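Local coordinates for probable benzoylformate decarboxylase (Rhodococcus jostii, PDB 7ORX), which belongs to the family of thiamine diphosphate-dependent enzymes and binds thiamine diphosphate and a sodium ion in a four-chain assembly, at residues G51-M56 / V70-A75; E198-A203 / L272-G277; F408-A413 / I438-S443. All coordinates share one frame; numbering follows the deposited sequence.

Contact 1 (G51-M56 / V70-A75). With TPP (thiamine diphosphate), chain K.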
ATOM      1  N   GLY C  51     -21.644  -5.654  -5.806  1.00 75.29           N
ATOM      2  CA  GLY C  51     -21.889  -4.205  -5.943  1.00 75.65           C
ATOM      3  C   GLY C  51     -23.313  -3.832  -5.559  1.00 74.35           C
ATOM      4  O   GLY C  51     -23.523  -2.810  -4.864  1.00 78.56           O
ATOM      5  N   ALA C  52     -24.265  -4.655  -5.954  1.00 72.87           N
ATOM      6  CA  ALA C  52     -25.673  -4.523  -5.548  1.00 73.13           C
ATOM      7  C   ALA C  52     -25.783  -4.732  -4.037  1.00 71.11           C
ATOM      8  O   ALA C  52     -26.406  -3.887  -3.375  1.00 71.55           O
ATOM      9  CB  ALA C  52     -26.510  -5.515  -6.324  1.00 74.78           C
ATOM     10  N   VAL C  53     -25.188  -5.809  -3.514  1.00 69.93           N
ATOM     11  CA  VAL C  53     -25.210  -6.109  -2.054  1.00 69.57           C
ATOM     12  C   VAL C  53     -24.782  -4.855  -1.293  1.00 67.49           C
ATOM     13  O   VAL C  53     -25.394  -4.437  -0.319  1.00 65.81           O
ATOM     14  CB  VAL C  53     -24.236  -7.249  -1.745  1.00 70.61           C
ATOM     15  CG1 VAL C  53     -23.876  -7.326  -0.269  1.00 68.61           C
ATOM     16  CG2 VAL C  53     -24.757  -8.569  -2.264  1.00 72.83           C
ATOM     17  N   LEU C  54     -23.697  -4.288  -1.745  1.00 67.20           N
ATOM     18  CA  LEU C  54     -23.024  -3.290  -0.927  1.00 68.07           C
ATOM     19  C   LEU C  54     -23.788  -1.975  -1.057  1.00 67.91           C
ATOM     20  O   LEU C  54     -23.992  -1.299  -0.024  1.00 68.70           O
ATOM     21  CB  LEU C  54     -21.581  -3.226  -1.392  1.00 68.60           C
ATOM     22  CG  LEU C  54     -20.740  -2.454  -0.411  1.00 68.04           C
ATOM     23  CD1 LEU C  54     -19.491  -3.243  -0.086  1.00 69.21           C
ATOM     24  CD2 LEU C  54     -20.486  -1.046  -0.959  1.00 68.33           C
ATOM     25  N   SER C  55     -24.248  -1.653  -2.258  1.00 67.60           N
ATOM     26  CA  SER C  55     -25.105  -0.460  -2.488  1.00 67.37           C
ATOM     27  C   SER C  55     -26.441  -0.586  -1.737  1.00 67.28           C
ATOM     28  O   SER C  55     -26.897   0.442  -1.212  1.00 69.41           O
ATOM     29  CB  SER C  55     -25.330  -0.246  -3.946  1.00 69.11           C
ATOM     30  OG  SER C  55     -24.171   0.265  -4.577  1.00 69.29           O
ATOM     31  N   MET C  56     -27.047  -1.782  -1.674  1.00 65.91           N
ATOM     32  CA  MET C  56     -28.250  -2.038  -0.840  1.00 66.19           C
ATOM     33  C   MET C  56     -27.916  -1.713   0.629  1.00 65.49           C
ATOM     34  O   MET C  56     -28.714  -1.047   1.303  1.00 63.50           O
ATOM     35  CB  MET C  56     -28.711  -3.497  -0.936  1.00 67.86           C
ATOM     36  CG  MET C  56     -29.729  -3.755  -2.002  1.00 71.57           C
ATOM     37  SD  MET C  56     -29.975  -5.539  -2.415  1.00 74.88           S
ATOM     38  CE  MET C  56     -30.241  -6.101  -0.753  1.00 75.86           C
ATOM     39  N   VAL C  70     -21.998  -6.128   6.111  1.00 68.45           N
ATOM     40  CA  VAL C  70     -21.950  -6.743   4.759  1.00 68.21           C
ATOM     41  C   VAL C  70     -21.066  -7.986   4.865  1.00 70.54           C
ATOM     42  O   VAL C  70     -20.119  -7.911   5.622  1.00 73.04           O
ATOM     43  CB  VAL C  70     -21.371  -5.724   3.776  1.00 65.69           C
ATOM     44  CG1 VAL C  70     -21.184  -6.324   2.408  1.00 66.00           C
ATOM     45  CG2 VAL C  70     -22.214  -4.459   3.751  1.00 64.97           C
ATOM     46  N   ASN C  71     -21.340  -9.061   4.132  1.00 71.73           N
ATOM     47  CA  ASN C  71     -20.494 -10.272   4.149  1.00 72.36           C
ATOM     48  C   ASN C  71     -20.247 -10.717   2.707  1.00 74.97           C
ATOM     49  O   ASN C  71     -21.188 -11.141   2.010  1.00 79.84           O
ATOM     50  CB  ASN C  71     -21.134 -11.355   5.005  1.00 75.08           C
ATOM     51  CG  ASN C  71     -20.297 -12.612   5.099  1.00 77.45           C
ATOM     52  OD1 ASN C  71     -19.081 -12.556   5.279  1.00 79.93           O
ATOM     53  ND2 ASN C  71     -20.943 -13.759   4.974  1.00 79.68           N
ATOM     54  N   LEU C  72     -19.010 -10.663   2.247  1.00 74.98           N
ATOM     55  CA  LEU C  72     -18.659 -10.897   0.835  1.00 74.17           C
ATOM     56  C   LEU C  72     -17.701 -12.075   0.745  1.00 76.44           C
ATOM     57  O   LEU C  72     -17.173 -12.510   1.780  1.00 74.88           O
ATOM     58  CB  LEU C  72     -17.978  -9.637   0.306  1.00 74.61           C
ATOM     59  CG  LEU C  72     -18.835  -8.383   0.333  1.00 75.39           C
ATOM     60  CD1 LEU C  72     -18.004  -7.154  -0.042  1.00 75.90           C
ATOM     61  CD2 LEU C  72     -20.022  -8.531  -0.605  1.00 77.89           C
ATOM     62  N   HIS C  73     -17.438 -12.511  -0.481  1.00 80.23           N
ATOM     63  CA  HIS C  73     -16.662 -13.731  -0.783  1.00 83.54           C
ATOM     64  C   HIS C  73     -15.252 -13.384  -1.261  1.00 84.36           C
ATOM     65  O   HIS C  73     -15.103 -13.068  -2.434  1.00 86.88           O
ATOM     66  CB  HIS C  73     -17.379 -14.616  -1.806  1.00 87.07           C
ATOM     67  CG  HIS C  73     -16.520 -15.772  -2.182  1.00 92.48           C
ATOM     68  ND1 HIS C  73     -16.099 -16.735  -1.237  1.00 95.60           N
ATOM     69  CD2 HIS C  73     -15.896 -16.064  -3.338  1.00 96.00           C
ATOM     70  CE1 HIS C  73     -15.300 -17.598  -1.821  1.00 95.81           C
ATOM     71  NE2 HIS C  73     -15.166 -17.210  -3.116  1.00103.88           N
ATOM     72  N   ALA C  74     -14.240 -13.555  -0.394  1.00 87.14           N
ATOM     73  CA  ALA C  74     -12.804 -13.625  -0.770  1.00 84.79           C
ATOM     74  C   ALA C  74     -12.410 -12.361  -1.547  1.00 86.32           C
ATOM     75  O   ALA C  74     -13.006 -11.284  -1.281  1.00 85.89           O
ATOM     76  CB  ALA C  74     -12.570 -14.903  -1.558  1.00 85.12           C
ATOM     77  N   ALA C  75     -11.472 -12.478  -2.497  1.00 90.81           N
ATOM     78  CA  ALA C  75     -10.927 -11.366  -3.315  1.00 92.61           C
ATOM     79  C   ALA C  75     -11.873 -11.002  -4.474  1.00 93.27           C
ATOM     80  O   ALA C  75     -12.031  -9.778  -4.741  1.00 92.64           O
ATOM     81  CB  ALA C  75      -9.552 -11.746  -3.822  1.00 95.53           C
TER
HETATM   82  N1' TPP K 601     -19.169 -14.372  -5.844  1.00 72.22           N
HETATM   83  C2' TPP K 601     -18.137 -14.364  -6.698  1.00 69.01           C
HETATM   84  CM2 TPP K 601     -17.827 -13.088  -7.409  1.00 71.33           C
HETATM   85  N3' TPP K 601     -17.352 -15.409  -6.963  1.00 69.05           N
HETATM   86  C4' TPP K 601     -17.620 -16.560  -6.327  1.00 73.40           C
HETATM   87  N4' TPP K 601     -16.810 -17.600  -6.593  1.00 72.80           N
HETATM   88  C5' TPP K 601     -18.698 -16.673  -5.421  1.00 74.55           C
HETATM   89  C6' TPP K 601     -19.438 -15.526  -5.213  1.00 73.50           C
HETATM   90  C7' TPP K 601     -19.013 -17.967  -4.707  1.00 80.56           C
HETATM   91  N3  TPP K 601     -19.506 -19.014  -5.614  1.00 86.03           N
HETATM   92  C2  TPP K 601     -18.700 -19.920  -6.165  1.00 82.08           C
HETATM   93  S1  TPP K 601     -19.572 -21.314  -6.607  1.00 87.80           S
HETATM   94  C5  TPP K 601     -21.047 -20.391  -6.541  1.00 85.87           C
HETATM   95  C4  TPP K 601     -20.852 -19.182  -5.962  1.00 78.73           C
HETATM   96  CM4 TPP K 601     -21.896 -18.136  -5.708  1.00 74.73           C
HETATM   97  C6  TPP K 601     -22.330 -20.943  -7.107  1.00 99.71           C
HETATM   98  C7  TPP K 601     -22.618 -20.469  -8.525  1.00 98.62           C
HETATM   99  O7  TPP K 601     -23.884 -21.036  -8.971  1.00 98.97           O
HETATM  100  PA  TPP K 601     -24.060 -21.602 -10.474  1.00 82.06           P
HETATM  101  O1A TPP K 601     -23.274 -20.764 -11.424  1.00 84.03           O
HETATM  102  O2A TPP K 601     -25.537 -21.772 -10.569  1.00 71.02           O
HETATM  103  O3A TPP K 601     -23.332 -23.024 -10.497  1.00 77.79           O
HETATM  104  PB  TPP K 601     -23.831 -24.457  -9.996  1.00 91.98           P
HETATM  105  O1B TPP K 601     -23.477 -25.460 -11.080  1.00103.98           O
HETATM  106  O2B TPP K 601     -23.069 -24.698  -8.727  1.00104.43           O
HETATM  107  O3B TPP K 601     -25.316 -24.321  -9.776  1.00 83.92           O
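V53 reaches from helix 51-56 onto V70 and L72 of the strand with a single methyl, CG1. The valine turns CG1 away from its own backbone N (chi1 162°), and this brings the methyl to both partners. V53 CG1 meets V70 CG1 at 3.9 Å, the two side chains meeting at a slant. The same methyl of V53, CG1, touches L72 CD2 at 4.1 Å, but here the side chains run past each other in opposite directions. L54 leaves the helix less directly, and the end of its side chain swings in. L54 CD1 lies 4.2 Å from L72 CD1, with the two leucines at about a right angle. L54 CD1 also comes within 4.3 Å of V70 CG1. L72 thus divides its methyls, CD1 to L54 and CD2 to V53. All four residues are buried, and the contact is wholly apolar. L54 continues onto A84, L85 and S88 of helix 82-90 and L95 and V97 of strand 95-101.

The axes of 51-56 and 70-73 run nearly antiparallel, at 169°, and come within 9.1 Å. The next residue after L72 turns to the cofactor. H73 CD2 is 3.5 Å from C4' of thiamine diphosphate. C7' of the cofactor stands over one face of the H73 ring, toward its rim. A74 CB covers the opposite face over its centre. A hydrogen bond from H73 ND1 to E31 OE2 helps fix its rotation. The second subunit holds the same cofactor through T380, S381, G404, G432, S433 and A463. Helix 50-64 joins parallel strands 43-46 and 68-73, a beta-alpha-beta crossover of the N-terminal thiamine diphosphate-binding domain, whose strand 68-73 carries H73 into the cofactor pocket.

Contact 2 (E198-A203 / L272-G277)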
ATOM      1  N   GLU C 198     -20.781  36.291  16.608  1.00 93.58           N
ATOM      2  CA  GLU C 198     -20.358  37.676  16.264  1.00 96.73           C
ATOM      3  C   GLU C 198     -20.263  37.759  14.735  1.00 93.01           C
ATOM      4  O   GLU C 198     -20.986  38.564  14.165  1.00 95.59           O
ATOM      5  CB  GLU C 198     -19.046  38.085  16.934  1.00104.41           C
ATOM      6  CG  GLU C 198     -18.740  39.570  16.768  1.00112.87           C
ATOM      7  CD  GLU C 198     -18.083  40.249  17.995  1.00126.58           C
ATOM      8  OE1 GLU C 198     -17.313  39.576  18.777  1.00131.40           O
ATOM      9  OE2 GLU C 198     -18.327  41.476  18.204  1.00137.55           O
ATOM     10  N   THR C 199     -19.496  36.892  14.083  1.00 89.61           N
ATOM     11  CA  THR C 199     -19.280  36.926  12.613  1.00 91.66           C
ATOM     12  C   THR C 199     -20.621  36.864  11.866  1.00 94.21           C
ATOM     13  O   THR C 199     -20.731  37.512  10.792  1.00 91.10           O
ATOM     14  CB  THR C 199     -18.440  35.753  12.101  1.00 91.89           C
ATOM     15  OG1 THR C 199     -17.378  35.522  13.018  1.00 98.94           O
ATOM     16  CG2 THR C 199     -17.842  36.000  10.735  1.00 93.17           C
ATOM     17  N   LEU C 200     -21.589  36.100  12.390  1.00 95.09           N
ATOM     18  CA  LEU C 200     -22.909  35.891  11.748  1.00 92.97           C
ATOM     19  C   LEU C 200     -23.763  37.146  11.910  1.00 93.49           C
ATOM     20  O   LEU C 200     -24.266  37.625  10.870  1.00103.86           O
ATOM     21  CB  LEU C 200     -23.590  34.652  12.338  1.00 91.77           C
ATOM     22  CG  LEU C 200     -23.124  33.317  11.754  1.00 89.49           C
ATOM     23  CD1 LEU C 200     -23.774  32.154  12.469  1.00 88.05           C
ATOM     24  CD2 LEU C 200     -23.445  33.233  10.276  1.00 90.83           C
ATOM     25  N   GLU C 201     -23.911  37.674  13.130  1.00 89.63           N
ATOM     26  CA  GLU C 201     -24.706  38.899  13.395  1.00 89.75           C
ATOM     27  C   GLU C 201     -24.027  40.127  12.763  1.00 88.83           C
ATOM     28  O   GLU C 201     -24.748  41.110  12.487  1.00 83.97           O
ATOM     29  CB  GLU C 201     -24.914  39.059  14.894  1.00 91.50           C
ATOM     30  CG  GLU C 201     -25.719  37.932  15.510  1.00 94.19           C
ATOM     31  CD  GLU C 201     -25.759  37.956  17.036  1.00 98.51           C
ATOM     32  OE1 GLU C 201     -25.011  38.783  17.668  1.00100.14           O
ATOM     33  OE2 GLU C 201     -26.504  37.107  17.612  1.00102.27           O
ATOM     34  N   SER C 202     -22.696  40.072  12.569  1.00 89.09           N
ATOM     35  CA  SER C 202     -21.858  41.074  11.842  1.00 88.65           C
ATOM     36  C   SER C 202     -22.348  41.256  10.404  1.00 85.02           C
ATOM     37  O   SER C 202     -22.439  42.396   9.938  1.00 82.82           O
ATOM     38  CB  SER C 202     -20.414  40.659  11.774  1.00 88.63           C
ATOM     39  OG  SER C 202     -19.660  41.384  12.697  1.00 94.98           O
ATOM     40  N   ALA C 203     -22.514  40.149   9.690  1.00 83.77           N
ATOM     41  CA  ALA C 203     -22.558  40.128   8.218  1.00 84.12           C
ATOM     42  C   ALA C 203     -23.761  40.953   7.754  1.00 85.23           C
ATOM     43  O   ALA C 203     -24.833  40.835   8.371  1.00 87.25           O
ATOM     44  CB  ALA C 203     -22.595  38.706   7.744  1.00 83.78           C
ATOM     45  N   LEU C 272     -20.386  37.074   3.636  1.00 79.28           N
ATOM     46  CA  LEU C 272     -20.122  35.840   4.422  1.00 76.69           C
ATOM     47  C   LEU C 272     -20.826  34.641   3.775  1.00 73.23           C
ATOM     48  O   LEU C 272     -22.050  34.659   3.758  1.00 71.49           O
ATOM     49  CB  LEU C 272     -20.601  36.067   5.858  1.00 75.87           C
ATOM     50  CG  LEU C 272     -20.182  34.957   6.806  1.00 76.70           C
ATOM     51  CD1 LEU C 272     -18.709  35.090   7.176  1.00 76.58           C
ATOM     52  CD2 LEU C 272     -21.079  34.954   8.019  1.00 78.23           C
ATOM     53  N   ILE C 273     -20.043  33.681   3.281  1.00 70.72           N
ATOM     54  CA  ILE C 273     -20.483  32.310   2.907  1.00 70.05           C
ATOM     55  C   ILE C 273     -20.230  31.444   4.144  1.00 70.41           C
ATOM     56  O   ILE C 273     -19.065  31.134   4.398  1.00 69.43           O
ATOM     57  CB  ILE C 273     -19.687  31.715   1.707  1.00 69.75           C
ATOM     58  CG1 ILE C 273     -19.267  32.695   0.601  1.00 69.87           C
ATOM     59  CG2 ILE C 273     -20.401  30.514   1.135  1.00 68.52           C
ATOM     60  CD1 ILE C 273     -20.311  33.598   0.159  1.00 70.34           C
ATOM     61  N   LEU C 274     -21.266  31.015   4.868  1.00 70.59           N
ATOM     62  CA  LEU C 274     -21.129  29.962   5.897  1.00 69.55           C
ATOM     63  C   LEU C 274     -21.493  28.625   5.261  1.00 69.83           C
ATOM     64  O   LEU C 274     -22.665  28.407   4.931  1.00 70.89           O
ATOM     65  CB  LEU C 274     -22.035  30.276   7.081  1.00 70.23           C
ATOM     66  CG  LEU C 274     -22.130  29.163   8.113  1.00 71.70           C
ATOM     67  CD1 LEU C 274     -20.768  28.931   8.775  1.00 74.90           C
ATOM     68  CD2 LEU C 274     -23.204  29.509   9.125  1.00 72.83           C
ATOM     69  N   VAL C 275     -20.507  27.758   5.069  1.00 70.11           N
ATOM     70  CA  VAL C 275     -20.685  26.383   4.513  1.00 68.95           C
ATOM     71  C   VAL C 275     -20.755  25.436   5.700  1.00 67.17           C
ATOM     72  O   VAL C 275     -19.774  25.345   6.363  1.00 66.78           O
ATOM     73  CB  VAL C 275     -19.528  25.984   3.573  1.00 69.42           C
ATOM     74  CG1 VAL C 275     -19.673  24.550   3.073  1.00 68.81           C
ATOM     75  CG2 VAL C 275     -19.393  26.979   2.416  1.00 70.51           C
ATOM     76  N   VAL C 276     -21.844  24.692   5.856  1.00 66.06           N
ATOM     77  CA  VAL C 276     -22.040  23.701   6.949  1.00 64.33           C
ATOM     78  C   VAL C 276     -22.193  22.301   6.324  1.00 63.42           C
ATOM     79  O   VAL C 276     -23.039  22.100   5.453  1.00 63.92           O
ATOM     80  CB  VAL C 276     -23.243  24.095   7.822  1.00 63.50           C
ATOM     81  CG1 VAL C 276     -23.350  23.167   9.008  1.00 63.52           C
ATOM     82  CG2 VAL C 276     -23.155  25.548   8.266  1.00 62.95           C
ATOM     83  N   GLY C 277     -21.349  21.385   6.726  1.00 61.91           N
ATOM     84  CA  GLY C 277     -21.526  19.961   6.471  1.00 61.90           C
ATOM     85  C   GLY C 277     -21.254  19.605   5.040  1.00 62.97           C
ATOM     86  O   GLY C 277     -21.904  18.612   4.545  1.00 63.15           O
TER
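With chi1 at -171°, the L272 side chain runs trans to its amide nitrogen, and its two methyls go to different parts of the helix end. L200 takes another setting, with CG opposite its carbonyl carbon (chi1 -81°), and its CD2 comes down to the strand. L200 CD2 then meets L272 CD2 at 3.7 Å and L274 CD2 at 3.9 Å. In both pairs the side chains cross at about a right angle, so one methyl of the helix serves two leucines of the strand. The other methyl of L272 goes to the threonine: T199 CG2 lies 3.8 Å from L272 CD1, again nearly at right angles. The hydroxyl of T199 is used elsewhere, OG1 being hydrogen-bonded to the D195 carbonyl one turn back. Past the helix, A203 points its methyl at the base of the same leucine, with A203 CB 3.8 Å from L272 CB.

L272 is therefore touched by T199, L200 and A203, and is the hub of the contact. No hydrogen bond crosses between the segments. The axes of 198-202 and 272-276 pass 9.9 Å apart at 134°. L200 also packs on L328 of helix 321-331, while L272 and L274 both reach I299 of strand 297-302. Backbone bonds tie the strand to 206-210 and to 297-302. Helix 190-202 enters just before strand 206-210 and lies across a parallel six-stranded sheet of strand order 3-2-1-4-5-6, the Rossmann-like fold of the central domain.

Contact 3 (F408-A413 / I438-S443)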
ATOM      1  N   PHE C 408     -25.286   2.733  -7.750  1.00 70.92           N
ATOM      2  CA  PHE C 408     -25.789   3.059  -6.405  1.00 69.72           C
ATOM      3  C   PHE C 408     -27.315   3.063  -6.390  1.00 70.22           C
ATOM      4  O   PHE C 408     -27.881   2.470  -5.506  1.00 70.93           O
ATOM      5  CB  PHE C 408     -25.219   4.395  -5.957  1.00 69.02           C
ATOM      6  CG  PHE C 408     -25.871   4.995  -4.744  1.00 68.07           C
ATOM      7  CD1 PHE C 408     -25.409   4.687  -3.488  1.00 67.91           C
ATOM      8  CD2 PHE C 408     -26.911   5.907  -4.862  1.00 69.17           C
ATOM      9  CE1 PHE C 408     -25.976   5.264  -2.366  1.00 67.21           C
ATOM     10  CE2 PHE C 408     -27.475   6.487  -3.741  1.00 68.69           C
ATOM     11  CZ  PHE C 408     -27.019   6.138  -2.491  1.00 68.07           C
ATOM     12  N   GLY C 409     -27.968   3.721  -7.341  1.00 70.68           N
ATOM     13  CA  GLY C 409     -29.400   4.075  -7.244  1.00 70.17           C
ATOM     14  C   GLY C 409     -30.337   2.891  -7.100  1.00 69.72           C
ATOM     15  O   GLY C 409     -31.039   2.795  -6.069  1.00 73.41           O
ATOM     16  N   LEU C 410     -30.375   1.997  -8.072  1.00 68.53           N
ATOM     17  CA  LEU C 410     -31.350   0.883  -8.007  1.00 68.80           C
ATOM     18  C   LEU C 410     -31.192   0.148  -6.687  1.00 67.58           C
ATOM     19  O   LEU C 410     -32.158   0.021  -5.941  1.00 68.40           O
ATOM     20  CB  LEU C 410     -31.182  -0.050  -9.210  1.00 70.66           C
ATOM     21  CG  LEU C 410     -32.527  -0.481  -9.770  1.00 73.05           C
ATOM     22  CD1 LEU C 410     -32.413  -1.041 -11.183  1.00 75.66           C
ATOM     23  CD2 LEU C 410     -33.167  -1.467  -8.823  1.00 73.42           C
ATOM     24  N   PRO C 411     -29.985  -0.360  -6.356  1.00 66.64           N
ATOM     25  CA  PRO C 411     -29.780  -1.077  -5.108  1.00 66.12           C
ATOM     26  C   PRO C 411     -30.029  -0.197  -3.883  1.00 65.59           C
ATOM     27  O   PRO C 411     -30.637  -0.664  -2.970  1.00 65.91           O
ATOM     28  CB  PRO C 411     -28.318  -1.505  -5.186  1.00 66.43           C
ATOM     29  CG  PRO C 411     -28.057  -1.585  -6.655  1.00 66.91           C
ATOM     30  CD  PRO C 411     -28.761  -0.345  -7.168  1.00 66.86           C
ATOM     31  N   ALA C 412     -29.577   1.045  -3.864  1.00 65.70           N
ATOM     32  CA  ALA C 412     -29.737   1.860  -2.643  1.00 66.38           C
ATOM     33  C   ALA C 412     -31.222   2.051  -2.420  1.00 67.23           C
ATOM     34  O   ALA C 412     -31.608   2.097  -1.271  1.00 71.37           O
ATOM     35  CB  ALA C 412     -29.027   3.174  -2.727  1.00 67.17           C
ATOM     36  N   ALA C 413     -32.022   2.128  -3.469  1.00 66.55           N
ATOM     37  CA  ALA C 413     -33.478   2.327  -3.328  1.00 67.31           C
ATOM     38  C   ALA C 413     -34.054   1.131  -2.593  1.00 67.99           C
ATOM     39  O   ALA C 413     -34.839   1.305  -1.650  1.00 69.06           O
ATOM     40  CB  ALA C 413     -34.144   2.457  -4.684  1.00 68.17           C
ATOM     41  N   ILE C 438     -28.772  -3.707 -11.700  1.00 75.13           N
ATOM     42  CA  ILE C 438     -30.079  -4.227 -12.217  1.00 73.30           C
ATOM     43  C   ILE C 438     -30.503  -5.420 -11.372  1.00 73.47           C
ATOM     44  O   ILE C 438     -31.701  -5.592 -11.119  1.00 72.77           O
ATOM     45  CB  ILE C 438     -29.948  -4.592 -13.710  1.00 74.02           C
ATOM     46  CG1 ILE C 438     -31.314  -4.783 -14.383  1.00 75.11           C
ATOM     47  CG2 ILE C 438     -29.056  -5.806 -13.918  1.00 73.43           C
ATOM     48  CD1 ILE C 438     -32.113  -3.495 -14.520  1.00 75.57           C
ATOM     49  N   THR C 439     -29.539  -6.223 -10.928  1.00 74.94           N
ATOM     50  CA  THR C 439     -29.804  -7.483 -10.189  1.00 75.67           C
ATOM     51  C   THR C 439     -30.430  -7.183  -8.821  1.00 73.24           C
ATOM     52  O   THR C 439     -30.960  -8.109  -8.263  1.00 73.98           O
ATOM     53  CB  THR C 439     -28.525  -8.292  -9.969  1.00 77.74           C
ATOM     54  OG1 THR C 439     -27.668  -7.462  -9.182  1.00 78.55           O
ATOM     55  CG2 THR C 439     -27.845  -8.694 -11.257  1.00 79.01           C
ATOM     56  N   ALA C 440     -30.366  -5.966  -8.288  1.00 70.49           N
ATOM     57  CA  ALA C 440     -31.029  -5.638  -7.011  1.00 70.26           C
ATOM     58  C   ALA C 440     -32.536  -5.764  -7.155  1.00 71.68           C
ATOM     59  O   ALA C 440     -33.230  -5.818  -6.114  1.00 72.61           O
ATOM     60  CB  ALA C 440     -30.679  -4.263  -6.557  1.00 69.38           C
ATOM     61  N   LEU C 441     -33.050  -5.805  -8.383  1.00 72.48           N
ATOM     62  CA  LEU C 441     -34.500  -6.000  -8.590  1.00 73.73           C
ATOM     63  C   LEU C 441     -34.915  -7.373  -8.068  1.00 73.89           C
ATOM     64  O   LEU C 441     -36.007  -7.478  -7.486  1.00 73.53           O
ATOM     65  CB  LEU C 441     -34.815  -5.867 -10.076  1.00 76.42           C
ATOM     66  CG  LEU C 441     -34.844  -4.449 -10.619  1.00 77.04           C
ATOM     67  CD1 LEU C 441     -35.158  -4.497 -12.104  1.00 78.44           C
ATOM     68  CD2 LEU C 441     -35.869  -3.606  -9.858  1.00 77.68           C
ATOM     69  N   TRP C 442     -34.078  -8.389  -8.277  1.00 74.76           N
ATOM     70  CA  TRP C 442     -34.291  -9.762  -7.737  1.00 75.79           C
ATOM     71  C   TRP C 442     -34.479  -9.714  -6.219  1.00 73.29           C
ATOM     72  O   TRP C 442     -35.458 -10.293  -5.745  1.00 72.78           O
ATOM     73  CB  TRP C 442     -33.114 -10.656  -8.085  1.00 78.17           C
ATOM     74  CG  TRP C 442     -33.306 -12.065  -7.635  1.00 80.25           C
ATOM     75  CD1 TRP C 442     -33.972 -13.047  -8.314  1.00 80.85           C
ATOM     76  CD2 TRP C 442     -32.819 -12.657  -6.424  1.00 79.26           C
ATOM     77  NE1 TRP C 442     -33.930 -14.212  -7.601  1.00 82.28           N
ATOM     78  CE2 TRP C 442     -33.210 -14.006  -6.445  1.00 81.31           C
ATOM     79  CE3 TRP C 442     -32.103 -12.189  -5.333  1.00 80.35           C
ATOM     80  CZ2 TRP C 442     -32.912 -14.884  -5.407  1.00 81.21           C
ATOM     81  CZ3 TRP C 442     -31.794 -13.064  -4.308  1.00 80.28           C
ATOM     82  CH2 TRP C 442     -32.200 -14.390  -4.348  1.00 80.15           C
ATOM     83  N   SER C 443     -33.610  -8.999  -5.512  1.00 71.58           N
ATOM     84  CA  SER C 443     -33.682  -8.866  -4.042  1.00 71.25           C
ATOM     85  C   SER C 443     -35.026  -8.250  -3.663  1.00 69.78           C
ATOM     86  O   SER C 443     -35.701  -8.787  -2.802  1.00 70.27           O
ATOM     87  CB  SER C 443     -32.508  -8.109  -3.520  1.00 71.79           C
ATOM     88  OG  SER C 443     -31.321  -8.854  -3.785  1.00 73.90           O
TER
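L410 lays its side chain beside that of I438, both pointing the same way. L410 CD1 is 4.2 Å from I438 CD1 and 4.1 Å from the backbone CA of I438. I438 has CG1 on the far side of CB from its nitrogen (chi1 -165°), and a bend at chi2 (69°) sets CD1 beside L410 CD1. The other methyl of L410, CD2, faces L441, three residues after I438. L410 CD2 lies 3.6 Å from L441 CD2, and these two leucines cross at about a right angle. L410 is thus held between a neighbour alongside and a neighbour across.

P411 makes the second half of the contact. Its ring and backbone meet the small methyl of A440: the CB of A440 is 3.6 Å from P411 CA and 3.7 Å from P411 CG. The two backbones come close here, with the CA atoms of P411 and A440 5.1 Å apart.

Both helices belong to the C-terminal thiamine diphosphate-binding domain, an alpha/beta fold. Helix 409-418 connects strand 398-399 to strand 425-430. Helix 440-447 connects 425-430 to 452-457. These are successive beta-alpha-beta crossovers of one parallel sheet. A bound thiamine diphosphate lies about 10 Å from the side chain of L410.

Beyond these pairs, I438 packs on L489 of helix 486-493 and on Y493 of the second subunit. W442, one residue past L441, gives its NE1 hydrogen bond to the P482 carbonyl of the second subunit.

All three contacts are buried and apolar across their segments, and none is a surface patch. Contacts 1 and 2 each set a helix on a sheet strand, while contact 3 pairs two helices. Contacts 1 and 3 touch, with centres 13 Å apart: S55 and M56 of contact 1 lie against P411, and A52 against T439. They therefore join the N-terminal and C-terminal cofactor-binding domains of one chain. Contact 2 stands apart in the central domain, its centre about 42 Å from that of contact 1 and about 40 Å from that of contact 3. Contact 1 includes a residue of the cofactor pocket, and contacts 1 and 3 reach the second subunit. Contact 2 touches no other chain.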